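Local coordinates for protein HNH endonuclease (Geobacillus virus E2, PDB 5H0M) that probably nicks DNA by hydrolysing phosphodiester bonds as a phage HNH endonuclease, and carries a zinc ion held by four cysteines, at residues Q50-F55 with T95-D100; S58-R63 with K103-D108; L66-K71 with V89-I94; L80-I85 with H118-A123. One frame throughout, in Å; residues are numbered along the deposited sequence.

Contact 1 of 4, residues Q50-F55 with T95-D100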
loop_
_atom_site.group_PDB
_atom_site.type_symbol
_atom_site.label_atom_id
_atom_site.label_comp_id
_atom_site.label_asym_id
_atom_site.label_seq_id
_atom_site.Cartn_x
_atom_site.Cartn_y
_atom_site.Cartn_z
ATOM N N GLN A 50 -16.132 0.738 -1.604
ATOM C CA GLN A 50 -16.339 2.132 -1.968
ATOM C C GLN A 50 -15.454 3.081 -1.160
ATOM O O GLN A 50 -14.920 4.069 -1.693
ATOM C CB GLN A 50 -17.814 2.494 -1.807
ATOM C CG GLN A 50 -18.710 1.841 -2.859
ATOM C CD GLN A 50 -18.394 2.308 -4.265
ATOM O OE1 GLN A 50 -17.931 1.532 -5.102
ATOM N NE2 GLN A 50 -18.612 3.590 -4.523
ATOM N N GLN A 51 -15.302 2.777 0.125
ATOM C CA GLN A 51 -14.459 3.548 1.032
ATOM C C GLN A 51 -12.991 3.474 0.583
ATOM O O GLN A 51 -12.287 4.483 0.577
ATOM C CB GLN A 51 -14.631 3.012 2.449
ATOM C CG GLN A 51 -13.886 3.726 3.549
ATOM C CD GLN A 51 -14.112 3.052 4.901
ATOM O OE1 GLN A 51 -13.815 1.865 5.076
ATOM N NE2 GLN A 51 -14.635 3.807 5.860
ATOM N N ALA A 52 -12.550 2.286 0.198
ATOM C CA ALA A 52 -11.175 2.106 -0.261
ATOM C C ALA A 52 -10.931 2.848 -1.568
ATOM O O ALA A 52 -9.910 3.521 -1.732
ATOM C CB ALA A 52 -10.842 0.627 -0.381
ATOM N N ARG A 53 -11.875 2.776 -2.504
ATOM C CA ARG A 53 -11.755 3.521 -3.748
ATOM C C ARG A 53 -11.590 5.007 -3.485
ATOM O O ARG A 53 -10.702 5.652 -4.049
ATOM C CB ARG A 53 -12.980 3.323 -4.633
ATOM C CG ARG A 53 -13.129 1.959 -5.257
ATOM C CD ARG A 53 -14.466 1.940 -5.963
ATOM N NE ARG A 53 -14.829 0.655 -6.530
ATOM C CZ ARG A 53 -14.705 0.334 -7.819
ATOM N NH1 ARG A 53 -14.170 1.193 -8.679
ATOM N NH2 ARG A 53 -15.106 -0.850 -8.232
ATOM N N ALA A 54 -12.429 5.546 -2.605
ATOM C CA ALA A 54 -12.413 6.963 -2.280
ATOM C C ALA A 54 -11.118 7.370 -1.600
ATOM O O ALA A 54 -10.621 8.484 -1.795
ATOM C CB ALA A 54 -13.602 7.331 -1.403
ATOM N N PHE A 55 -10.553 6.458 -0.819
ATOM C CA PHE A 55 -9.324 6.752 -0.087
ATOM C C PHE A 55 -8.186 7.203 -1.005
ATOM O O PHE A 55 -7.452 8.147 -0.707
ATOM C CB PHE A 55 -8.894 5.542 0.734
ATOM C CG PHE A 55 -7.587 5.725 1.442
ATOM C CD1 PHE A 55 -7.522 6.497 2.585
ATOM C CD2 PHE A 55 -6.427 5.158 0.940
ATOM C CE1 PHE A 55 -6.320 6.691 3.246
ATOM C CE2 PHE A 55 -5.221 5.350 1.595
ATOM C CZ PHE A 55 -5.168 6.108 2.739
ATOM N N THR A 95 0.141 -4.230 5.436
ATOM C CA THR A 95 -1.175 -4.831 5.653
ATOM C C THR A 95 -2.120 -4.129 4.688
ATOM O O THR A 95 -2.283 -2.910 4.770
ATOM C CB THR A 95 -1.649 -4.630 7.085
ATOM O OG1 THR A 95 -0.693 -5.202 7.988
ATOM C CG2 THR A 95 -3.005 -5.279 7.308
ATOM N N PRO A 96 -2.713 -4.871 3.754
ATOM C CA PRO A 96 -3.492 -4.198 2.715
ATOM C C PRO A 96 -4.611 -3.322 3.264
ATOM O O PRO A 96 -5.180 -3.586 4.326
ATOM C CB PRO A 96 -4.061 -5.358 1.896
ATOM C CG PRO A 96 -3.070 -6.458 2.080
ATOM C CD PRO A 96 -2.585 -6.320 3.495
ATOM N N LEU A 97 -4.929 -2.271 2.515
ATOM C CA LEU A 97 -5.977 -1.353 2.884
ATOM C C LEU A 97 -7.305 -2.041 3.187
ATOM O O LEU A 97 -7.981 -1.687 4.154
ATOM C CB LEU A 97 -6.159 -0.334 1.753
ATOM C CG LEU A 97 -7.178 0.766 1.992
ATOM C CD1 LEU A 97 -6.746 1.668 3.130
ATOM C CD2 LEU A 97 -7.362 1.561 0.701
ATOM N N LEU A 98 -7.662 -3.017 2.365
ATOM C CA LEU A 98 -8.932 -3.725 2.506
ATOM C C LEU A 98 -8.909 -4.749 3.627
ATOM O O LEU A 98 -9.951 -5.285 3.999
ATOM C CB LEU A 98 -9.314 -4.369 1.170
ATOM C CG LEU A 98 -9.825 -3.398 0.095
ATOM C CD1 LEU A 98 -9.799 -4.043 -1.283
ATOM C CD2 LEU A 98 -11.222 -2.929 0.459
ATOM N N VAL A 99 -7.718 -5.034 4.149
ATOM C CA VAL A 99 -7.565 -5.951 5.287
ATOM C C VAL A 99 -7.660 -5.210 6.624
ATOM O O VAL A 99 -8.253 -5.713 7.584
ATOM C CB VAL A 99 -6.244 -6.739 5.167
ATOM C CG1 VAL A 99 -5.918 -7.506 6.447
ATOM C CG2 VAL A 99 -6.312 -7.685 3.986
ATOM N N ASP A 100 -7.066 -4.020 6.716
ATOM C CA ASP A 100 -7.137 -3.227 7.944
ATOM C C ASP A 100 -7.214 -1.729 7.636
ATOM O O ASP A 100 -6.208 -1.051 7.435
ATOM C CB ASP A 100 -5.956 -3.513 8.865
ATOM C CG ASP A 100 -6.159 -2.955 10.264
ATOM O OD1 ASP A 100 -7.009 -2.036 10.445
ATOM O OD2 ASP A 100 -5.460 -3.420 11.205
#
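With CG of F55 anti to the backbone N (chi1 176°) and CG of L97 placed likewise (chi1 -177°), the phenyl ring and the leucine fork extend from their two backbones until they meet. Both methyls of L97 come to the same ring carbon. CD2 of L97 lies 3.7 Å from CD2 of F55, while CD1 of L97 stands over one face of the ring, displaced toward its rim. The same CD2 of L97 also rests 3.8 Å from CB of A52, about one turn earlier on the helix, and so fills the notch between the small alanine and the ring. A52 points its methyl at the loop and is met a second time there, CD2 of L98 approaching CB of A52 to 3.7 Å. Unlike L97, L98 sets out along the flank of the helix and turns only its outer branch inward, remaining at the exposed border of an otherwise buried, wholly apolar patch. A tight turn presents the two leucines together: residues 97-99 adopt helical angles, and P96 O accepts from both V99 N and D100 N. The contact packs the last turns of helix 41-55 onto the loop between strands 90-93 and 110-113. The F55 ring also meets the W61 ring of helix 59-71, their planes at about 45°, while P96 and V99 lean on Y129 of helix 115-129.

Contact 2 of 4, residues S58-R63 with K103-D108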
loop_
_atom_site.group_PDB
_atom_site.type_symbol
_atom_site.label_atom_id
_atom_site.label_comp_id
_atom_site.label_asym_id
_atom_site.label_seq_id
_atom_site.Cartn_x
_atom_site.Cartn_y
_atom_site.Cartn_z
ATOM N N SER A 58 -8.133 10.760 -1.818
ATOM C CA SER A 58 -8.196 11.667 -0.688
ATOM C C SER A 58 -6.968 12.547 -0.572
ATOM O O SER A 58 -5.857 12.152 -0.933
ATOM C CB SER A 58 -8.408 10.910 0.627
ATOM O OG SER A 58 -7.223 10.227 1.025
ATOM N N ARG A 59 -7.175 13.735 -0.010
ATOM C CA ARG A 59 -6.081 14.649 0.296
ATOM C C ARG A 59 -5.066 13.999 1.252
ATOM O O ARG A 59 -3.870 14.194 1.105
ATOM C CB ARG A 59 -6.620 15.974 0.896
ATOM C CG ARG A 59 -7.377 15.836 2.222
ATOM C CD ARG A 59 -7.978 17.141 2.745
ATOM N NE ARG A 59 -8.619 16.926 4.046
ATOM C CZ ARG A 59 -9.487 17.755 4.632
ATOM N NH1 ARG A 59 -9.854 18.891 4.050
ATOM N NH2 ARG A 59 -10.002 17.436 5.816
ATOM N N GLU A 60 -5.558 13.217 2.206
ATOM C CA GLU A 60 -4.695 12.608 3.216
ATOM C C GLU A 60 -3.781 11.574 2.559
ATOM O O GLU A 60 -2.589 11.542 2.833
ATOM C CB GLU A 60 -5.524 11.970 4.327
ATOM C CG GLU A 60 -6.314 12.970 5.173
ATOM C CD GLU A 60 -7.708 13.295 4.642
ATOM O OE1 GLU A 60 -8.122 12.801 3.577
ATOM O OE2 GLU A 60 -8.411 14.071 5.322
ATOM N N TRP A 61 -4.333 10.749 1.670
ATOM C CA TRP A 61 -3.495 9.797 0.940
ATOM C C TRP A 61 -2.499 10.526 0.062
ATOM O O TRP A 61 -1.327 10.154 0.017
ATOM C CB TRP A 61 -4.328 8.827 0.111
ATOM C CG TRP A 61 -3.486 7.934 -0.761
ATOM C CD1 TRP A 61 -3.491 7.892 -2.108
ATOM C CD2 TRP A 61 -2.485 6.990 -0.337
ATOM N NE1 TRP A 61 -2.566 6.990 -2.572
ATOM C CE2 TRP A 61 -1.953 6.404 -1.500
ATOM C CE3 TRP A 61 -2.001 6.578 0.903
ATOM C CZ2 TRP A 61 -0.963 5.442 -1.458
ATOM C CZ3 TRP A 61 -1.023 5.619 0.944
ATOM C CH2 TRP A 61 -0.516 5.060 -0.231
ATOM N N GLU A 62 -2.946 11.556 -0.659
ATOM C CA GLU A 62 -2.036 12.214 -1.601
ATOM C C GLU A 62 -0.797 12.733 -0.860
ATOM O O GLU A 62 0.343 12.562 -1.314
ATOM C CB GLU A 62 -2.753 13.357 -2.322
ATOM C CG GLU A 62 -1.946 13.945 -3.476
ATOM C CD GLU A 62 -2.712 14.922 -4.367
ATOM O OE1 GLU A 62 -3.960 15.013 -4.310
ATOM O OE2 GLU A 62 -2.035 15.623 -5.135
ATOM N N ARG A 63 -1.024 13.338 0.303
ATOM C CA ARG A 63 0.037 13.896 1.109
ATOM C C ARG A 63 0.916 12.804 1.729
ATOM O O ARG A 63 2.130 12.905 1.750
ATOM C CB ARG A 63 -0.606 14.742 2.199
ATOM C CG ARG A 63 0.297 15.465 3.163
ATOM C CD ARG A 63 -0.506 15.725 4.428
ATOM N NE ARG A 63 -1.887 16.157 4.147
ATOM C CZ ARG A 63 -2.946 15.892 4.919
ATOM N NH1 ARG A 63 -2.801 15.181 6.027
ATOM N NH2 ARG A 63 -4.161 16.333 4.580
ATOM N N LYS A 103 -5.117 1.149 9.530
ATOM C CA LYS A 103 -3.686 1.357 9.273
ATOM C C LYS A 103 -3.441 2.073 7.937
ATOM O O LYS A 103 -2.317 2.146 7.472
ATOM C CB LYS A 103 -2.937 0.023 9.311
ATOM C CG LYS A 103 -3.060 -0.700 10.647
ATOM C CD LYS A 103 -2.100 -1.873 10.726
ATOM C CE LYS A 103 -2.150 -2.527 12.101
ATOM N NZ LYS A 103 -1.165 -3.650 12.274
ATOM N N ARG A 104 -4.498 2.618 7.356
ATOM C CA ARG A 104 -4.460 3.202 6.015
ATOM C C ARG A 104 -3.467 4.346 5.813
ATOM O O ARG A 104 -2.982 4.543 4.698
ATOM C CB ARG A 104 -5.859 3.667 5.608
ATOM C CG ARG A 104 -6.409 4.790 6.468
ATOM C CD ARG A 104 -7.881 4.992 6.166
ATOM N NE ARG A 104 -8.449 6.092 6.939
ATOM C CZ ARG A 104 -8.836 6.005 8.204
ATOM N NH1 ARG A 104 -8.724 4.862 8.873
ATOM N NH2 ARG A 104 -9.355 7.075 8.818
ATOM N N LEU A 105 -3.172 5.107 6.869
ATOM C CA LEU A 105 -2.282 6.261 6.770
ATOM C C LEU A 105 -1.046 6.129 7.670
ATOM O O LEU A 105 -0.293 7.077 7.852
ATOM C CB LEU A 105 -3.060 7.543 7.109
ATOM C CG LEU A 105 -4.092 7.957 6.056
ATOM C CD1 LEU A 105 -5.085 8.942 6.637
ATOM C CD2 LEU A 105 -3.424 8.549 4.837
ATOM N N ASP A 106 -0.800 4.930 8.194
ATOM C CA ASP A 106 0.337 4.721 9.085
ATOM C C ASP A 106 1.619 4.567 8.299
ATOM O O ASP A 106 1.727 3.666 7.467
ATOM C CB ASP A 106 0.136 3.453 9.904
ATOM C CG ASP A 106 -0.933 3.575 10.951
ATOM O OD1 ASP A 106 -1.471 4.676 11.194
ATOM O OD2 ASP A 106 -1.216 2.521 11.555
ATOM N N MET A 107 2.609 5.418 8.554
ATOM C CA MET A 107 3.828 5.362 7.752
ATOM C C MET A 107 4.568 4.043 7.912
ATOM O O MET A 107 5.142 3.551 6.947
ATOM C CB MET A 107 4.709 6.583 8.009
ATOM C CG MET A 107 4.101 7.799 7.314
ATOM S SD MET A 107 5.111 9.252 7.505
ATOM C CE MET A 107 6.473 8.805 6.447
ATOM N N ASP A 108 4.503 3.442 9.096
ATOM C CA ASP A 108 5.109 2.130 9.296
ATOM C C ASP A 108 4.340 0.992 8.641
ATOM O O ASP A 108 4.778 -0.150 8.704
ATOM C CB ASP A 108 5.369 1.843 10.780
ATOM C CG ASP A 108 4.114 1.717 11.607
ATOM O OD1 ASP A 108 2.994 1.970 11.140
ATOM O OD2 ASP A 108 4.255 1.358 12.811
#
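L105 lays its two methyls over the first turn of helix 59-71, where they overlap the inner part of E60. CD1 of L105 meets CB of E60 at 3.8 Å, and CD2 of L105 rests on the peptide, 3.7 Å from O of E60. E60 starts toward the loop but bends at chi2 (89°), which carries its carboxylate away to R59; there NE of R59 stands above the carboxylate plane, 3.1 Å from OE2 of E60, in a salt bridge. Nearby the W61 ring comes obliquely to the turn, its CZ3 4.4 Å from O of R104. That carbonyl accepts a hydrogen bond from NE2 of H93, whose ring also meets W61. The backbone of W61 is fixed by an N-cap: OG of S58 accepts from N of W61 at 3.0 Å and also bonds F55 O, joining the helix to helix 41-55. K103 to D106 form a type I beta turn, and R104 bonds O of W101 through NH1 and makes a cation-pi contact with that residue. Across the interface the chemistry is therefore purely van der Waals: leucine covers the aliphatic root of a glutamate, while the carboxylate of E60 pairs with R59, which probably balances part of its charge.

Contact 3 of 4, residues L66-K71 with V89-I94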
loop_
_atom_site.group_PDB
_atom_site.type_symbol
_atom_site.label_atom_id
_atom_site.label_comp_id
_atom_site.label_asym_id
_atom_site.label_seq_id
_atom_site.Cartn_x
_atom_site.Cartn_y
_atom_site.Cartn_z
ATOM N N LEU A 66 3.315 11.059 -0.651
ATOM C CA LEU A 66 4.474 11.887 -0.906
ATOM C C LEU A 66 5.445 11.848 0.265
ATOM O O LEU A 66 6.651 11.818 0.066
ATOM C CB LEU A 66 4.060 13.331 -1.189
ATOM C CG LEU A 66 3.353 13.589 -2.522
ATOM C CD1 LEU A 66 2.801 15.015 -2.548
ATOM C CD2 LEU A 66 4.266 13.333 -3.713
ATOM N N ALA A 67 4.922 11.839 1.483
ATOM C CA ALA A 67 5.755 11.785 2.674
ATOM C C ALA A 67 6.561 10.481 2.714
ATOM O O ALA A 67 7.726 10.469 3.088
ATOM C CB ALA A 67 4.918 11.940 3.931
ATOM N N VAL A 68 5.918 9.374 2.339
ATOM C CA VAL A 68 6.597 8.077 2.331
ATOM C C VAL A 68 7.680 8.027 1.253
ATOM O O VAL A 68 8.806 7.595 1.500
ATOM C CB VAL A 68 5.581 6.928 2.149
ATOM C CG1 VAL A 68 6.283 5.586 1.965
ATOM C CG2 VAL A 68 4.643 6.839 3.339
ATOM N N LEU A 69 7.350 8.469 0.048
ATOM C CA LEU A 69 8.346 8.479 -1.026
ATOM C C LEU A 69 9.537 9.337 -0.635
ATOM O O LEU A 69 10.682 8.961 -0.862
ATOM C CB LEU A 69 7.742 8.982 -2.325
ATOM C CG LEU A 69 6.810 7.980 -3.015
ATOM C CD1 LEU A 69 5.924 8.713 -4.008
ATOM C CD2 LEU A 69 7.594 6.872 -3.684
ATOM N N ALA A 70 9.262 10.482 -0.038
ATOM C CA ALA A 70 10.344 11.373 0.360
ATOM C C ALA A 70 11.229 10.739 1.426
ATOM O O ALA A 70 12.469 10.774 1.311
ATOM C CB ALA A 70 9.789 12.701 0.857
ATOM N N LYS A 71 10.607 10.146 2.441
ATOM C CA LYS A 71 11.320 9.424 3.523
ATOM C C LYS A 71 12.189 8.320 2.952
ATOM O O LYS A 71 13.305 8.096 3.412
ATOM C CB LYS A 71 10.319 8.846 4.543
ATOM C CG LYS A 71 10.900 7.836 5.525
ATOM C CD LYS A 71 9.817 7.180 6.351
ATOM C CE LYS A 71 9.119 6.058 5.605
ATOM N NZ LYS A 71 9.930 4.807 5.525
ATOM N N VAL A 89 8.051 3.224 -7.814
ATOM C CA VAL A 89 6.965 3.705 -8.672
ATOM C C VAL A 89 5.599 3.713 -7.993
ATOM O O VAL A 89 4.640 4.252 -8.549
ATOM C CB VAL A 89 6.858 2.896 -9.975
ATOM C CG1 VAL A 89 8.134 3.060 -10.796
ATOM C CG2 VAL A 89 6.548 1.433 -9.726
ATOM N N ILE A 90 5.514 3.142 -6.792
ATOM C CA ILE A 90 4.230 3.016 -6.106
ATOM C C ILE A 90 4.490 2.961 -4.610
ATOM O O ILE A 90 5.557 2.534 -4.192
ATOM C CB ILE A 90 3.471 1.775 -6.624
ATOM C CG1 ILE A 90 1.999 1.818 -6.222
ATOM C CG2 ILE A 90 4.153 0.501 -6.198
ATOM C CD1 ILE A 90 1.145 0.861 -7.022
ATOM N N VAL A 91 3.532 3.431 -3.820
ATOM C CA VAL A 91 3.561 3.248 -2.374
ATOM C C VAL A 91 2.474 2.241 -2.032
ATOM O O VAL A 91 1.307 2.458 -2.390
ATOM C CB VAL A 91 3.318 4.562 -1.621
ATOM C CG1 VAL A 91 3.252 4.347 -0.123
ATOM C CG2 VAL A 91 4.426 5.551 -1.928
ATOM N N ASP A 92 2.861 1.165 -1.349
ATOM C CA ASP A 92 1.936 0.063 -1.015
ATOM C C ASP A 92 1.765 -0.088 0.495
ATOM O O ASP A 92 2.711 0.093 1.270
ATOM C CB ASP A 92 2.437 -1.263 -1.599
ATOM C CG ASP A 92 1.354 -2.358 -1.647
ATOM O OD1 ASP A 92 0.133 -2.043 -1.672
ATOM O OD2 ASP A 92 1.727 -3.545 -1.685
ATOM N N HIS A 93 0.545 -0.449 0.880
ATOM C CA HIS A 93 0.223 -0.841 2.250
ATOM C C HIS A 93 0.785 -2.209 2.556
ATOM O O HIS A 93 0.561 -3.155 1.790
ATOM C CB HIS A 93 -1.288 -0.852 2.445
ATOM C CG HIS A 93 -1.900 0.513 2.419
ATOM N ND1 HIS A 93 -2.191 1.169 1.249
ATOM C CD2 HIS A 93 -2.243 1.355 3.421
ATOM C CE1 HIS A 93 -2.701 2.357 1.528
ATOM N NE2 HIS A 93 -2.728 2.500 2.839
ATOM N N ILE A 94 1.479 -2.333 3.677
ATOM C CA ILE A 94 2.054 -3.639 4.058
ATOM C C ILE A 94 0.923 -4.596 4.424
ATOM O O ILE A 94 0.739 -5.634 3.780
ATOM C CB ILE A 94 3.072 -3.514 5.189
ATOM C CG1 ILE A 94 4.247 -2.632 4.783
ATOM C CG2 ILE A 94 3.506 -4.909 5.630
ATOM C CD1 ILE A 94 5.250 -2.388 5.885
#
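A single side chain, V91, makes every close touch from the strand in this buried contact, dividing its two methyls between consecutive residues of the helix. The strand, 90-93, is the first of the antiparallel pair in the beta-beta-alpha metal motif of HNH nucleases, with 110-113 as the second strand and 115-129 as the helix; here helix 59-71 packs on the hairpin from outside that motif. The split follows from the rotamer of V91: CG1 lies anti to the backbone N (chi1 176°), leaving CG2 beside that N, so the two methyls diverge toward neighbouring positions on the helix. CG1 takes the V68 side, 3.9 Å from CG1 of V68, a methyl-to-methyl touch between two beta-branched residues. V68 points toward the strand, whereas L69 leaves the helix along its flank and brings its branch carbon round to V91. Both V68 and L69 also touch S112 on the second strand, so the helix lies across both strands, and L69 runs on to Y74. The neighbours of V91 serve another layer: I90 and D92 meet H118 of helix 115-129, and D92 is salt-bridged to K121. Just before V91 the pairing is irregular, since V89 and I90 both face L113 in a classic beta bulge. The tightest packing is on the leucine side, where CG2 of V91 bears on L69, 3.6 Å from CG and from the side of its lone hydrogen, with CD2 at 3.9 Å and CD1 at 4.1 Å.

Contact 4 of 4, residues L80-I85 with H118-A123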
loop_
_atom_site.group_PDB
_atom_site.type_symbol
_atom_site.label_atom_id
_atom_site.label_comp_id
_atom_site.label_asym_id
_atom_site.label_seq_id
_atom_site.Cartn_x
_atom_site.Cartn_y
_atom_site.Cartn_z
ATOM N N LEU A 80 16.167 -2.318 -1.703
ATOM C CA LEU A 80 17.231 -1.811 -0.831
ATOM C C LEU A 80 17.651 -2.866 0.199
ATOM O O LEU A 80 18.849 -3.060 0.463
ATOM C CB LEU A 80 16.780 -0.518 -0.129
ATOM C CG LEU A 80 17.862 0.298 0.576
ATOM C CD1 LEU A 80 18.905 0.798 -0.407
ATOM C CD2 LEU A 80 17.214 1.465 1.310
ATOM N N LYS A 81 16.683 -3.562 0.771
ATOM C CA LYS A 81 16.981 -4.627 1.728
ATOM C C LYS A 81 17.712 -5.791 1.113
ATOM O O LYS A 81 18.489 -6.457 1.801
ATOM C CB LYS A 81 15.719 -5.061 2.435
ATOM C CG LYS A 81 15.278 -3.945 3.370
ATOM C CD LYS A 81 14.001 -4.206 4.144
ATOM C CE LYS A 81 13.371 -2.883 4.572
ATOM N NZ LYS A 81 12.409 -2.989 5.702
ATOM N N GLU A 82 17.506 -5.992 -0.182
ATOM C CA GLU A 82 18.225 -6.988 -0.978
ATOM C C GLU A 82 19.493 -6.425 -1.614
ATOM O O GLU A 82 20.044 -7.020 -2.537
ATOM C CB GLU A 82 17.297 -7.542 -2.059
ATOM C CG GLU A 82 16.124 -8.289 -1.465
ATOM C CD GLU A 82 15.177 -8.823 -2.522
ATOM O OE1 GLU A 82 14.805 -8.059 -3.430
ATOM O OE2 GLU A 82 14.796 -10.003 -2.426
ATOM N N LYS A 83 19.952 -5.270 -1.135
ATOM C CA LYS A 83 21.187 -4.646 -1.615
ATOM C C LYS A 83 21.162 -4.261 -3.097
ATOM O O LYS A 83 22.128 -4.450 -3.837
ATOM C CB LYS A 83 22.409 -5.522 -1.260
ATOM C CG LYS A 83 22.515 -5.807 0.228
ATOM C CD LYS A 83 23.776 -6.575 0.570
ATOM C CE LYS A 83 23.970 -6.702 2.072
ATOM N NZ LYS A 83 25.243 -7.408 2.419
ATOM N N LYS A 84 20.043 -3.677 -3.516
ATOM C CA LYS A 84 19.829 -3.229 -4.874
ATOM C C LYS A 84 19.227 -1.836 -4.856
ATOM O O LYS A 84 18.494 -1.478 -3.923
ATOM C CB LYS A 84 18.875 -4.195 -5.599
ATOM C CG LYS A 84 19.458 -5.579 -5.816
ATOM C CD LYS A 84 18.401 -6.626 -6.092
ATOM C CE LYS A 84 17.677 -6.333 -7.387
ATOM N NZ LYS A 84 16.783 -7.473 -7.726
ATOM N N ILE A 85 19.532 -1.072 -5.891
ATOM C CA ILE A 85 19.048 0.292 -6.061
ATOM C C ILE A 85 18.071 0.357 -7.225
ATOM O O ILE A 85 18.453 0.178 -8.384
ATOM C CB ILE A 85 20.201 1.284 -6.296
ATOM C CG1 ILE A 85 21.158 1.291 -5.105
ATOM C CG2 ILE A 85 19.662 2.673 -6.573
ATOM C CD1 ILE A 85 20.554 1.675 -3.769
ATOM N N HIS A 118 6.361 -4.848 -6.176
ATOM C CA HIS A 118 4.913 -4.786 -5.946
ATOM C C HIS A 118 4.232 -6.060 -6.444
ATOM O O HIS A 118 3.343 -6.614 -5.791
ATOM C CB HIS A 118 4.300 -3.564 -6.617
ATOM C CG HIS A 118 2.837 -3.412 -6.338
ATOM N ND1 HIS A 118 1.875 -3.688 -7.282
ATOM C CD2 HIS A 118 2.171 -3.038 -5.219
ATOM C CE1 HIS A 118 0.678 -3.473 -6.759
ATOM N NE2 HIS A 118 0.832 -3.070 -5.514
ATOM N N ASN A 119 4.666 -6.555 -7.605
ATOM C CA ASN A 119 4.141 -7.803 -8.142
ATOM C C ASN A 119 4.455 -8.986 -7.237
ATOM O O ASN A 119 3.588 -9.830 -6.964
ATOM C CB ASN A 119 4.724 -8.026 -9.537
ATOM C CG ASN A 119 4.141 -9.236 -10.224
ATOM O OD1 ASN A 119 2.969 -9.235 -10.618
ATOM N ND2 ASN A 119 4.951 -10.281 -10.373
ATOM N N ARG A 120 5.686 -9.057 -6.749
ATOM C CA ARG A 120 6.076 -10.117 -5.829
ATOM C C ARG A 120 5.236 -10.051 -4.565
ATOM O O ARG A 120 4.752 -11.071 -4.081
ATOM C CB ARG A 120 7.572 -10.025 -5.489
ATOM C CG ARG A 120 8.016 -10.957 -4.386
ATOM C CD ARG A 120 9.514 -11.005 -4.201
ATOM N NE ARG A 120 10.098 -9.698 -3.900
ATOM C CZ ARG A 120 11.387 -9.490 -3.639
ATOM N NH1 ARG A 120 12.252 -10.502 -3.636
ATOM N NH2 ARG A 120 11.822 -8.263 -3.372
ATOM N N LYS A 121 5.089 -8.847 -4.022
ATOM C CA LYS A 121 4.334 -8.659 -2.781
ATOM C C LYS A 121 2.879 -9.044 -2.973
ATOM O O LYS A 121 2.251 -9.595 -2.063
ATOM C CB LYS A 121 4.423 -7.226 -2.276
ATOM C CG LYS A 121 3.631 -6.992 -0.986
ATOM C CD LYS A 121 3.947 -5.666 -0.346
ATOM C CE LYS A 121 3.133 -5.515 0.933
ATOM N NZ LYS A 121 1.664 -5.446 0.716
ATOM N N THR A 122 2.326 -8.770 -4.150
ATOM C CA THR A 122 0.935 -9.150 -4.430
ATOM C C THR A 122 0.756 -10.660 -4.313
ATOM O O THR A 122 -0.208 -11.135 -3.716
ATOM C CB THR A 122 0.497 -8.643 -5.807
ATOM O OG1 THR A 122 0.499 -7.214 -5.789
ATOM C CG2 THR A 122 -0.897 -9.153 -6.177
ATOM N N ALA A 123 1.700 -11.423 -4.850
ATOM C CA ALA A 123 1.631 -12.882 -4.757
ATOM C C ALA A 123 1.780 -13.375 -3.327
ATOM O O ALA A 123 1.054 -14.261 -2.855
ATOM C CB ALA A 123 2.689 -13.500 -5.646
#
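R120 grips E82 end-on through both terminal nitrogens, each taking one carboxylate oxygen: NH1 of R120 donates to OE2 of E82 at 2.9 Å, and NH2 of R120 to OE1 of E82 at 3.0 Å. Both oxygens lie near the guanidinium plane, at its edge, but the carboxylate is twisted 51° against it. The two bonds consequently differ in how they reach the acid. OE2 is met on its syn side and only moderately out of plane, whereas OE1 is approached from above the carboxylate, 49° out of it. Length makes the pairing possible, because the backbones stand well apart, with the CA atoms of E82 and R120 separated by 13.5 Å. E82 is extended beyond CG; R120 comes the other way and bends at chi3 (58°), touching H78 beside the zinc site. Further out, E82 follows directly on helix 77-81, whose end is a Schellman motif: K83, with positive phi, is its C-prime residue, K84 N reaches C79 O and K83 N reaches L80 O. C79 is one of the four zinc-binding cysteines, with C76, C114 and C117, so the turn bearing the acid is built on the metal site. R120 belongs to helix 115-129, which begins between C114 and C117. In that helix H118 O receives T122 OG1 and T122 N from opposite faces. The salt bridge thus spans the two cysteine-bearing parts at the surface, close to the zinc, and probably offsets some of the positive charge gathered by R120 and K84, whose NZ lies 6.6 Å from NH2 of R120.

In the fold
From the N terminus of the modelled chain, helix 41-55 closes the first long loop at contact 1, onto residues 95-100 between the two strands. Helix 59-71 follows and is used twice: its start reaches 103-108 in contact 2, its end reaches strand 90-93 in contact 3, which is nested within the loops closed by contacts 1 and 2. Those two cross each other and touch through F55, R104 and L105. Contact 4 begins at the end of helix 77-81 and ends on helix 115-129, crossing all three; it joins contact 3 through K121, which bonds D92 and H93. Together they tie both N-terminal helices, the hairpin, the zinc site and the C-terminal helix.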